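Local atomic coordinates of NalD (Pseudomonas aeruginosa PAO1, PDB entry 5DAJ), a protein that acts as the secondary repressor of the MexAB-OprM multidrug efflux pump, a TetR-family regulator whose binding of novobiocin induces expression of the pump. Residues P84-L88 with L143-C149; L109-Q114 with F174-R179; F136-E141 with S163-H167; V151-M157 with R199-W205. All coordinates share one frame; numbering follows the deposited sequence.

Contact 1. Residues P84-L88 with L143-C149; sequences PLRSL and LFARDEC
Leu85, Leu88 and Pro84, from the first turn of helix 84-101, pack against Leu143, Phe144 and Cys149 where helix 123-145 gives way to the short helix 147-150. Apolar contact dominates. One methyl of Leu85 does most of the work on its side: CD2 fits between the branch point of Leu143 (4.0 Å from CG), Phe144 CE1 (4.1 Å) and the sulfur of Cys149 (4.0 Å from SG). One turn on, Leu88 has CG trans to its own backbone N (chi1 176°), and this sends CD2 forward to Phe144 CZ at 3.8 Å, the two side chains meeting nearly at right angles. The same Leu88 CD2 also lies 3.9 Å from Leu143 CD2, and Pro84 CB approaches Leu143 CD1 at 4.1 Å. Leu143 thus spans the turn from Pro84 to Leu88, its two methyls divided between them.

The polar groups play a different part. The guanidinium of Arg146 lies with one face over the methyl CD1 of Leu143, and its NH1 comes within 4.1 Å of Pro84 CG, while a weak hydrogen bond leads from NH1 to the carbonyl of Leu76. Arg146 is also the N-cap residue of helix 147-150. Beyond the two segments, Pro159 and Ala162 of helix 159-179 also touch Phe144.

No hydrogen bond joins the two segments. Their union therefore depends on the shape and burial of leucine methyls, an aromatic ring and a thiol, while the arginine's polar end finds a weak partner in a backbone carbonyl outside the contact.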
# COMPACT_ATOMS: atom_id res chain seq x y z
N PRO A 84 -9.66 -18.58 18.68
CA PRO A 84 -9.65 -18.13 17.30
C PRO A 84 -9.00 -16.79 17.13
O PRO A 84 -8.91 -16.35 16.01
CB PRO A 84 -11.12 -18.07 16.95
CG PRO A 84 -11.83 -17.85 18.23
CD PRO A 84 -10.82 -17.84 19.32
N LEU A 85 -8.54 -16.16 18.19
CA LEU A 85 -7.86 -14.90 18.03
C LEU A 85 -6.48 -15.33 17.68
O LEU A 85 -5.68 -14.57 17.18
CB LEU A 85 -7.88 -14.07 19.30
CG LEU A 85 -9.15 -13.25 19.48
CD1 LEU A 85 -8.99 -12.12 20.47
CD2 LEU A 85 -9.64 -12.69 18.17
N ARG A 86 -6.23 -16.59 17.93
CA ARG A 86 -4.95 -17.23 17.60
C ARG A 86 -4.91 -17.65 16.13
O ARG A 86 -3.90 -17.48 15.45
CB ARG A 86 -4.72 -18.48 18.46
CG ARG A 86 -3.36 -19.16 18.29
CD ARG A 86 -2.19 -18.22 18.55
NE ARG A 86 -0.90 -18.91 18.38
CZ ARG A 86 0.27 -18.46 18.82
NH1 ARG A 86 0.37 -17.30 19.49
NH2 ARG A 86 1.37 -19.17 18.60
N SER A 87 -6.01 -18.24 15.66
CA SER A 87 -6.13 -18.63 14.25
C SER A 87 -5.93 -17.43 13.32
O SER A 87 -5.29 -17.54 12.27
CB SER A 87 -7.49 -19.27 13.96
OG SER A 87 -7.72 -20.40 14.79
N LEU A 88 -6.49 -16.29 13.73
CA LEU A 88 -6.35 -15.04 12.98
C LEU A 88 -4.88 -14.60 12.91
O LEU A 88 -4.39 -14.24 11.83
CB LEU A 88 -7.20 -13.93 13.59
CG LEU A 88 -7.05 -12.55 12.94
CD1 LEU A 88 -7.42 -12.58 11.46
CD2 LEU A 88 -7.90 -11.53 13.68
N LEU A 143 -15.42 -11.49 13.93
CA LEU A 143 -14.60 -12.26 14.88
C LEU A 143 -14.35 -11.48 16.18
O LEU A 143 -14.61 -11.99 17.26
CB LEU A 143 -13.27 -12.68 14.23
CG LEU A 143 -12.16 -13.23 15.13
CD1 LEU A 143 -12.65 -14.33 16.05
CD2 LEU A 143 -11.02 -13.76 14.29
N PHE A 144 -13.85 -10.26 16.05
CA PHE A 144 -13.63 -9.38 17.21
C PHE A 144 -14.93 -9.04 17.95
O PHE A 144 -14.91 -8.77 19.15
CB PHE A 144 -12.94 -8.07 16.80
CG PHE A 144 -11.50 -8.22 16.43
CD1 PHE A 144 -10.57 -8.67 17.35
CD2 PHE A 144 -11.07 -7.89 15.15
CE1 PHE A 144 -9.24 -8.80 16.99
CE2 PHE A 144 -9.75 -8.03 14.79
CZ PHE A 144 -8.82 -8.49 15.72
N ALA A 145 -16.05 -9.05 17.23
CA ALA A 145 -17.37 -8.71 17.78
C ALA A 145 -18.03 -9.82 18.61
O ALA A 145 -19.00 -9.55 19.32
CB ALA A 145 -18.31 -8.30 16.66
N ARG A 146 -17.52 -11.05 18.52
CA ARG A 146 -18.03 -12.16 19.34
C ARG A 146 -17.76 -11.89 20.81
O ARG A 146 -16.71 -11.34 21.16
CB ARG A 146 -17.38 -13.50 18.97
CG ARG A 146 -17.58 -13.94 17.54
CD ARG A 146 -16.90 -15.25 17.22
NE ARG A 146 -16.77 -15.45 15.78
CZ ARG A 146 -15.94 -16.31 15.19
NH1 ARG A 146 -15.13 -17.10 15.92
NH2 ARG A 146 -15.90 -16.38 13.86
N ASP A 147 -18.69 -12.30 21.67
CA ASP A 147 -18.58 -12.09 23.13
C ASP A 147 -17.26 -12.63 23.69
O ASP A 147 -16.60 -11.97 24.49
CB ASP A 147 -19.75 -12.75 23.86
CG ASP A 147 -21.09 -12.12 23.52
OD1 ASP A 147 -21.23 -10.89 23.68
OD2 ASP A 147 -22.01 -12.86 23.10
N GLU A 148 -16.91 -13.83 23.25
CA GLU A 148 -15.67 -14.53 23.65
C GLU A 148 -14.42 -13.68 23.38
O GLU A 148 -13.49 -13.65 24.19
CB GLU A 148 -15.50 -15.88 22.93
CG GLU A 148 -16.76 -16.74 22.79
CD GLU A 148 -17.49 -16.52 21.47
OE1 GLU A 148 -18.59 -15.93 21.50
OE2 GLU A 148 -16.96 -16.92 20.42
N CYS A 149 -14.42 -13.01 22.24
CA CYS A 149 -13.28 -12.20 21.77
C CYS A 149 -13.36 -10.75 22.24
O CYS A 149 -12.41 -10.22 22.80
CB CYS A 149 -13.22 -12.23 20.24
SG CYS A 149 -13.16 -13.90 19.56

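Contact 2. Residues L109-Q114 with F174-R179; sequences LTILMQ and FNDWLR
Leu178 is the knob of this crossing: its side chain enters a hole lined by Leu109, Thr110, Met113 (selenomethionine) and Gln114. The two methyls divide the task. CD1 faces the Leu109 and Met113 side, 3.9 Å from Leu109 CB and 4.0 Å from the selenium SE of Met113, whereas CD2 reaches Thr110 OG1 at 3.4 Å. That hydroxyl is hydrogen-bonded to the carbonyl of Arg106, one turn back in its own helix.

Phe174 presents the rim of its ring: Leu109 CD1 meets CE2 at 3.5 Å and lies in the ring plane. Met113, with a chain extended beyond CG (chi2 -168°), carries its selenium across to Asn175, whose ND2 is 3.7 Å from SE. Gln114 lies against the start of the Arg179 side chain. The far end of Arg179 turns back to Asp176 in a salt bridge, NH2 to OD1 at 2.6 Å, and the arginine is also hydrogen-bonded through NH1 to Asn130 of the second subunit.

The helix segments cross steeply, at -104° with axes 10.0 Å apart. One knob packed into a hole thus joins two helices in the helical C-terminal domain of a TetR-family regulator: helix 103-114 also touches helices 6-26 and 54-63 of the predicted DNA-binding part, while helix 159-179 belongs to the dimer interface.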
# COMPACT_ATOMS: atom_id res chain seq x y z
N LEU A 109 1.36 -10.19 -6.83
CA LEU A 109 1.12 -9.10 -5.87
C LEU A 109 2.01 -7.90 -6.13
O LEU A 109 1.59 -6.76 -5.91
CB LEU A 109 1.25 -9.55 -4.42
CG LEU A 109 0.14 -10.47 -3.92
CD1 LEU A 109 0.44 -10.84 -2.49
CD2 LEU A 109 -1.24 -9.84 -3.99
N THR A 110 3.23 -8.14 -6.61
CA THR A 110 4.12 -7.03 -7.03
C THR A 110 3.47 -6.30 -8.20
O THR A 110 3.53 -5.08 -8.28
CB THR A 110 5.56 -7.53 -7.46
OG1 THR A 110 6.18 -8.31 -6.44
CG2 THR A 110 6.56 -6.44 -7.81
N ILE A 111 2.82 -7.05 -9.09
CA ILE A 111 2.07 -6.40 -10.18
C ILE A 111 0.95 -5.52 -9.62
O ILE A 111 0.83 -4.34 -9.97
CB ILE A 111 1.45 -7.41 -11.16
CG1 ILE A 111 2.54 -8.11 -11.97
CG2 ILE A 111 0.50 -6.71 -12.11
CD1 ILE A 111 2.06 -9.36 -12.66
N LEU A 112 0.15 -6.11 -8.74
CA LEU A 112 -1.00 -5.44 -8.13
C LEU A 112 -0.66 -4.12 -7.43
O LEU A 112 -1.34 -3.11 -7.61
CB LEU A 112 -1.68 -6.36 -7.11
CG LEU A 112 -2.77 -5.71 -6.26
CD1 LEU A 112 -3.88 -5.18 -7.15
CD2 LEU A 112 -3.33 -6.69 -5.23
N MSE A 113 0.41 -4.13 -6.66
CA MSE A 113 0.75 -2.99 -5.81
C MSE A 113 1.81 -2.08 -6.36
O MSE A 113 2.00 -0.99 -5.85
CB MSE A 113 1.23 -3.54 -4.49
CG MSE A 113 0.12 -4.41 -3.92
SE MSE A 113 0.52 -4.84 -2.07
CE MSE A 113 -1.14 -5.86 -1.70
N GLN A 114 2.44 -2.50 -7.44
CA GLN A 114 3.61 -1.81 -7.97
C GLN A 114 3.63 -1.53 -9.47
O GLN A 114 4.26 -0.55 -9.92
CB GLN A 114 4.83 -2.63 -7.63
CG GLN A 114 6.07 -1.82 -7.38
CD GLN A 114 6.30 -1.65 -5.92
OE1 GLN A 114 6.28 -2.63 -5.15
NE2 GLN A 114 6.50 -0.40 -5.50
N PHE A 174 3.03 -5.97 3.28
CA PHE A 174 3.07 -6.44 1.88
C PHE A 174 3.61 -5.34 0.98
O PHE A 174 4.53 -5.56 0.20
CB PHE A 174 1.68 -6.85 1.39
CG PHE A 174 1.31 -8.27 1.72
CD1 PHE A 174 1.39 -8.74 3.02
CD2 PHE A 174 0.86 -9.14 0.73
CE1 PHE A 174 1.04 -10.04 3.32
CE2 PHE A 174 0.51 -10.45 1.02
CZ PHE A 174 0.60 -10.90 2.32
N ASN A 175 3.05 -4.15 1.12
CA ASN A 175 3.42 -3.01 0.28
C ASN A 175 4.89 -2.62 0.45
O ASN A 175 5.61 -2.48 -0.53
CB ASN A 175 2.54 -1.80 0.59
CG ASN A 175 2.26 -0.97 -0.63
OD1 ASN A 175 3.03 -0.06 -0.96
ND2 ASN A 175 1.17 -1.28 -1.32
N ASP A 176 5.30 -2.44 1.71
CA ASP A 176 6.69 -2.09 2.04
C ASP A 176 7.66 -3.13 1.50
O ASP A 176 8.63 -2.78 0.82
CB ASP A 176 6.90 -1.95 3.56
CG ASP A 176 6.91 -0.50 4.05
OD1 ASP A 176 7.08 0.42 3.23
OD2 ASP A 176 6.76 -0.29 5.27
N TRP A 177 7.40 -4.40 1.80
CA TRP A 177 8.34 -5.46 1.45
C TRP A 177 8.48 -5.65 -0.05
O TRP A 177 9.58 -5.80 -0.56
CB TRP A 177 7.97 -6.80 2.08
CG TRP A 177 9.08 -7.78 1.92
CD1 TRP A 177 10.21 -7.85 2.68
CD2 TRP A 177 9.20 -8.78 0.92
NE1 TRP A 177 11.02 -8.85 2.22
CE2 TRP A 177 10.43 -9.45 1.14
CE3 TRP A 177 8.39 -9.20 -0.14
CZ2 TRP A 177 10.87 -10.51 0.34
CZ3 TRP A 177 8.83 -10.26 -0.93
CH2 TRP A 177 10.05 -10.90 -0.69
N LEU A 178 7.35 -5.64 -0.75
CA LEU A 178 7.34 -5.76 -2.21
C LEU A 178 8.01 -4.56 -2.90
O LEU A 178 8.65 -4.72 -3.93
CB LEU A 178 5.93 -5.93 -2.73
CG LEU A 178 5.23 -7.23 -2.34
CD1 LEU A 178 3.73 -7.15 -2.57
CD2 LEU A 178 5.83 -8.41 -3.09
N ARG A 179 7.86 -3.38 -2.32
CA ARG A 179 8.57 -2.16 -2.78
C ARG A 179 10.08 -2.28 -2.54
O ARG A 179 10.88 -1.98 -3.41
CB ARG A 179 8.02 -0.91 -2.09
CG ARG A 179 8.65 0.42 -2.53
CD ARG A 179 8.16 1.61 -1.73
NE ARG A 179 8.16 1.33 -0.29
CZ ARG A 179 9.24 1.35 0.50
NH1 ARG A 179 10.44 1.65 0.02
NH2 ARG A 179 9.11 1.06 1.78

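Contact 3. Residues F136-E141 with S163-H167; sequences FIELCE and SRALH
In the helical C-terminal domain of this TetR-family dimer, helices 123-145 and 159-179 pack through Phe136, Ile137, Cys140 and Glu141 on one side and Ser163, Arg164 and His167 on the other. The segment axes approach to 9.2 Å at an angle of 129°. The backbones come closest at Ser163 and Glu141. Ser163 CB sits 3.6 Å from Cys140 CB and 3.5 Å from Ile137 O, while its OG is hydrogen-bonded within its own helix to Pro159 and Arg160.

Arg164 is extended as far as NE, and its NH1 forms a salt bridge with Glu141 OE1 through a nearly straight hydrogen bond (3.0 Å, 169°). The acceptor lies in the guanidinium plane, yet the donor stands well above the carboxylate plane. Ile137 CG2 lies over one face of the guanidinium, toward its rim and 3.5 Å from NH1, and NH1 has a second acceptor in the carbonyl of Arg160. Farther along, Ile137 CG1 packs on His167 CB, and the Phe136 and His167 rings meet obliquely, CD2 to CD2 at 3.6 Å.

His167 ND1 is hydrogen-bonded to Asp176 of the second subunit. The salt bridge thus lies beside the apolar side chain of Ile137, whose partial shielding would probably strengthen it, and the histidine continues the contact into the dimer.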
# COMPACT_ATOMS: atom_id res chain seq x y z
N PHE A 136 -12.72 -9.59 3.89
CA PHE A 136 -11.75 -9.93 4.93
C PHE A 136 -11.94 -9.06 6.19
O PHE A 136 -11.93 -9.55 7.32
CB PHE A 136 -10.31 -9.77 4.42
CG PHE A 136 -9.27 -9.97 5.49
CD1 PHE A 136 -8.86 -11.24 5.85
CD2 PHE A 136 -8.73 -8.88 6.17
CE1 PHE A 136 -7.92 -11.43 6.86
CE2 PHE A 136 -7.79 -9.05 7.19
CZ PHE A 136 -7.38 -10.34 7.52
N ILE A 137 -12.13 -7.77 5.96
CA ILE A 137 -12.38 -6.81 7.04
C ILE A 137 -13.66 -7.13 7.81
O ILE A 137 -13.68 -7.08 9.05
CB ILE A 137 -12.40 -5.36 6.52
CG1 ILE A 137 -10.96 -4.95 6.16
CG2 ILE A 137 -13.00 -4.40 7.54
CD1 ILE A 137 -10.81 -3.57 5.58
N GLU A 138 -14.72 -7.45 7.08
CA GLU A 138 -16.01 -7.81 7.70
C GLU A 138 -15.93 -9.09 8.53
O GLU A 138 -16.55 -9.18 9.59
CB GLU A 138 -17.12 -7.91 6.64
CG GLU A 138 -17.77 -6.57 6.36
CD GLU A 138 -18.64 -6.56 5.11
OE1 GLU A 138 -19.14 -7.65 4.72
OE2 GLU A 138 -18.81 -5.46 4.52
N LEU A 139 -15.16 -10.05 8.06
CA LEU A 139 -14.90 -11.30 8.80
C LEU A 139 -14.18 -11.05 10.12
O LEU A 139 -14.60 -11.55 11.16
CB LEU A 139 -14.09 -12.29 7.96
CG LEU A 139 -14.80 -13.53 7.41
CD1 LEU A 139 -16.11 -13.22 6.71
CD2 LEU A 139 -13.87 -14.28 6.47
N CYS A 140 -13.09 -10.28 10.06
CA CYS A 140 -12.35 -9.90 11.27
C CYS A 140 -13.21 -9.12 12.25
O CYS A 140 -13.22 -9.41 13.45
CB CYS A 140 -11.12 -9.07 10.92
SG CYS A 140 -9.85 -10.03 10.10
N GLU A 141 -13.95 -8.16 11.73
CA GLU A 141 -14.89 -7.36 12.52
C GLU A 141 -15.83 -8.29 13.30
O GLU A 141 -15.95 -8.18 14.52
CB GLU A 141 -15.69 -6.42 11.63
CG GLU A 141 -16.38 -5.28 12.36
CD GLU A 141 -16.91 -4.19 11.43
OE1 GLU A 141 -16.48 -4.12 10.26
OE2 GLU A 141 -17.76 -3.39 11.88
N SER A 163 -10.32 -4.47 13.28
CA SER A 163 -10.20 -5.13 11.97
C SER A 163 -9.49 -4.26 10.95
O SER A 163 -8.74 -4.76 10.11
CB SER A 163 -11.57 -5.55 11.42
OG SER A 163 -12.44 -4.45 11.37
N ARG A 164 -9.73 -2.96 11.03
CA ARG A 164 -9.15 -2.00 10.08
C ARG A 164 -7.69 -1.70 10.40
O ARG A 164 -6.88 -1.61 9.49
CB ARG A 164 -9.96 -0.71 10.04
CG ARG A 164 -11.25 -0.90 9.27
CD ARG A 164 -12.34 0.05 9.69
NE ARG A 164 -13.54 -0.19 8.89
CZ ARG A 164 -14.39 -1.20 9.07
NH1 ARG A 164 -14.20 -2.13 9.99
NH2 ARG A 164 -15.46 -1.29 8.30
N ALA A 165 -7.37 -1.57 11.68
CA ALA A 165 -5.98 -1.41 12.12
C ALA A 165 -5.16 -2.62 11.69
O ALA A 165 -4.09 -2.46 11.09
CB ALA A 165 -5.90 -1.24 13.63
N LEU A 166 -5.70 -3.81 11.94
CA LEU A 166 -5.00 -5.06 11.59
C LEU A 166 -4.77 -5.17 10.09
O LEU A 166 -3.66 -5.42 9.66
CB LEU A 166 -5.77 -6.29 12.06
CG LEU A 166 -5.14 -7.65 11.69
CD1 LEU A 166 -3.70 -7.77 12.16
CD2 LEU A 166 -5.96 -8.78 12.26
N HIS A 167 -5.83 -4.98 9.31
CA HIS A 167 -5.73 -5.10 7.86
C HIS A 167 -4.73 -4.12 7.27
O HIS A 167 -3.95 -4.47 6.37
CB HIS A 167 -7.07 -4.92 7.15
CG HIS A 167 -6.96 -5.03 5.67
ND1 HIS A 167 -6.85 -3.93 4.85
CD2 HIS A 167 -6.84 -6.11 4.86
CE1 HIS A 167 -6.71 -4.33 3.60
NE2 HIS A 167 -6.71 -5.65 3.58

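Contact 4. Residues V151-M157 with R199-W205; sequences VRLHPGM and RGLVRDW
The carbonyl oxygen of Leu201 is gripped twice by His154: the backbone N donates at 3.2 Å, and ring ND1 adds a weak bond at 3.4 Å. Together with a bond from Arg203 N to Arg152 O (2.8 Å), this makes a single antiparallel beta bridge in a largely helical chain, with Leu153 and Val202 as its non-hydrogen-bonded pair. It ties the loop after helix 147-150 to the residues that leave the end of helix 186-201. The bond to Arg152 O is nearly collinear with the carbonyl, while His154 N comes to Leu201 O from outside the carbonyl plane. Leu153 CA adds a C-H...O contact to the same Leu201 oxygen, 3.4 Å away.

With CG beside the backbone N (chi1 -76°), the His154 ring reaches over the end of the helix: ND1 points to Leu201 O, and CE1 comes 3.4 Å from Val202 O. Arg203 CG lies over one face of this ring. His154 also opens a type II turn to Met157, in which Gly156 takes the position of positive phi.

Arginines flank the bridge. The Arg152 guanidinium lays one face over Val202 CG1 and forms a salt bridge with Asp83, while Arg203, extended from CG to NE, crosses Pro155 roughly at a right angle. The second subunit packs its Arg199 on His154 and its Pro196 on Leu201. Met157 (selenomethionine), itself buried and bent at chi2 and chi3, brings its terminal methyl CE to 3.5 Å from Leu201 CD2.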
# COMPACT_ATOMS: atom_id res chain seq x y z
N VAL A 151 -14.71 -9.26 24.73
CA VAL A 151 -14.34 -9.12 26.16
C VAL A 151 -12.82 -8.97 26.37
O VAL A 151 -12.38 -8.37 27.36
CB VAL A 151 -14.89 -10.33 26.97
CG1 VAL A 151 -14.26 -10.43 28.35
CG2 VAL A 151 -16.40 -10.22 27.11
N ARG A 152 -12.04 -9.51 25.44
CA ARG A 152 -10.57 -9.49 25.51
C ARG A 152 -9.92 -8.26 24.90
O ARG A 152 -8.70 -8.08 25.01
CB ARG A 152 -10.00 -10.73 24.84
CG ARG A 152 -10.59 -12.04 25.34
CD ARG A 152 -9.87 -13.24 24.75
NE ARG A 152 -8.43 -13.17 24.99
CZ ARG A 152 -7.51 -13.91 24.38
NH1 ARG A 152 -7.86 -14.83 23.47
NH2 ARG A 152 -6.22 -13.73 24.67
N LEU A 153 -10.69 -7.42 24.21
CA LEU A 153 -10.15 -6.18 23.65
C LEU A 153 -9.91 -5.17 24.76
O LEU A 153 -10.60 -5.19 25.77
CB LEU A 153 -11.10 -5.57 22.60
CG LEU A 153 -11.37 -6.39 21.33
CD1 LEU A 153 -12.37 -5.65 20.45
CD2 LEU A 153 -10.10 -6.67 20.55
N HIS A 154 -8.95 -4.27 24.55
CA HIS A 154 -8.71 -3.18 25.52
C HIS A 154 -9.88 -2.20 25.51
O HIS A 154 -10.60 -2.11 24.51
CB HIS A 154 -7.40 -2.41 25.27
CG HIS A 154 -6.17 -3.14 25.70
ND1 HIS A 154 -5.63 -4.18 24.99
CD2 HIS A 154 -5.34 -2.94 26.76
CE1 HIS A 154 -4.54 -4.62 25.59
NE2 HIS A 154 -4.34 -3.88 26.67
N PRO A 155 -10.08 -1.45 26.62
CA PRO A 155 -11.10 -0.40 26.70
C PRO A 155 -11.02 0.56 25.52
O PRO A 155 -9.95 1.10 25.25
CB PRO A 155 -10.72 0.35 27.98
CG PRO A 155 -10.12 -0.70 28.84
CD PRO A 155 -9.41 -1.65 27.92
N GLY A 156 -12.12 0.74 24.80
CA GLY A 156 -12.16 1.68 23.67
C GLY A 156 -11.65 1.15 22.33
O GLY A 156 -11.67 1.88 21.34
N MSE A 157 -11.18 -0.09 22.31
CA MSE A 157 -10.97 -0.82 21.06
C MSE A 157 -12.26 -1.47 20.66
O MSE A 157 -12.75 -2.37 21.34
CB MSE A 157 -9.90 -1.92 21.18
CG MSE A 157 -8.49 -1.36 21.10
SE MSE A 157 -8.24 -0.38 19.40
CE MSE A 157 -9.28 -1.58 18.23
N ARG A 199 -0.65 -7.50 20.56
CA ARG A 199 -0.48 -7.20 21.97
C ARG A 199 -1.27 -5.93 22.31
O ARG A 199 -1.84 -5.82 23.39
CB ARG A 199 1.00 -7.00 22.30
CG ARG A 199 1.31 -7.00 23.79
CD ARG A 199 2.71 -6.47 24.06
NE ARG A 199 3.74 -7.40 23.59
CZ ARG A 199 4.52 -8.12 24.40
NH1 ARG A 199 4.38 -8.03 25.71
NH2 ARG A 199 5.43 -8.94 23.88
N GLY A 200 -1.30 -4.99 21.37
CA GLY A 200 -2.03 -3.73 21.55
C GLY A 200 -3.54 -3.83 21.48
O GLY A 200 -4.26 -3.01 22.06
N LEU A 201 -4.03 -4.82 20.75
CA LEU A 201 -5.48 -5.06 20.62
C LEU A 201 -6.04 -5.89 21.77
O LEU A 201 -7.14 -5.61 22.26
CB LEU A 201 -5.80 -5.76 19.30
CG LEU A 201 -5.60 -4.96 18.02
CD1 LEU A 201 -5.72 -5.88 16.81
CD2 LEU A 201 -6.59 -3.82 17.90
N VAL A 202 -5.29 -6.91 22.18
CA VAL A 202 -5.80 -7.96 23.09
C VAL A 202 -5.13 -7.94 24.47
O VAL A 202 -3.91 -7.83 24.58
CB VAL A 202 -5.64 -9.36 22.44
CG1 VAL A 202 -6.25 -10.44 23.33
CG2 VAL A 202 -6.32 -9.39 21.08
N ARG A 203 -5.95 -8.09 25.50
CA ARG A 203 -5.53 -7.91 26.91
C ARG A 203 -4.39 -8.81 27.36
O ARG A 203 -3.40 -8.32 27.90
CB ARG A 203 -6.71 -8.10 27.89
CG ARG A 203 -7.28 -6.79 28.41
CD ARG A 203 -8.49 -7.05 29.28
NE ARG A 203 -9.50 -6.01 29.34
CZ ARG A 203 -9.40 -4.80 29.88
NH1 ARG A 203 -8.27 -4.33 30.40
NH2 ARG A 203 -10.49 -4.03 29.87
N ASP A 204 -4.54 -10.11 27.14
CA ASP A 204 -3.59 -11.08 27.70
C ASP A 204 -2.37 -11.29 26.81
O ASP A 204 -1.25 -11.09 27.25
CB ASP A 204 -4.29 -12.41 28.03
CG ASP A 204 -4.90 -12.42 29.45
OD1 ASP A 204 -4.69 -11.46 30.23
OD2 ASP A 204 -5.59 -13.41 29.78
N TRP A 205 -2.61 -11.69 25.57
CA TRP A 205 -1.56 -12.02 24.60
C TRP A 205 -0.21 -12.39 25.22
O TRP A 205 0.30 -13.48 24.99
CB TRP A 205 -1.34 -10.89 23.58
CG TRP A 205 -0.89 -11.42 22.27
CD1 TRP A 205 0.36 -11.35 21.74
CD2 TRP A 205 -1.68 -12.16 21.34
NE1 TRP A 205 0.40 -11.98 20.51
CE2 TRP A 205 -0.84 -12.49 20.25
CE3 TRP A 205 -3.01 -12.58 21.31
CZ2 TRP A 205 -1.30 -13.21 19.14
CZ3 TRP A 205 -3.47 -13.30 20.21
CH2 TRP A 205 -2.61 -13.60 19.14

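Overall arrangement
Contacts 1, 3 and 4 lie on the same side of the chain's centre, whereas contact 2 stands apart, its centre 29 Å from that of contact 1. Contact 1 is largely buried, though far from the chain's centre: Leu88 meets Leu166 and Cys140 of contact 3, while Leu85 and Phe144 touch Val202 and Leu153 of contact 4. Contacts 1 and 3 share helix 123-145; contacts 2 and 3 share helix 159-179. Chemistry follows position. Contact 1 is apolar, contacts 2 and 3 mix apolar packing with charged groups that reach the second subunit, and contact 4, the most exposed, relies on backbone hydrogen bonds between loop and helix end.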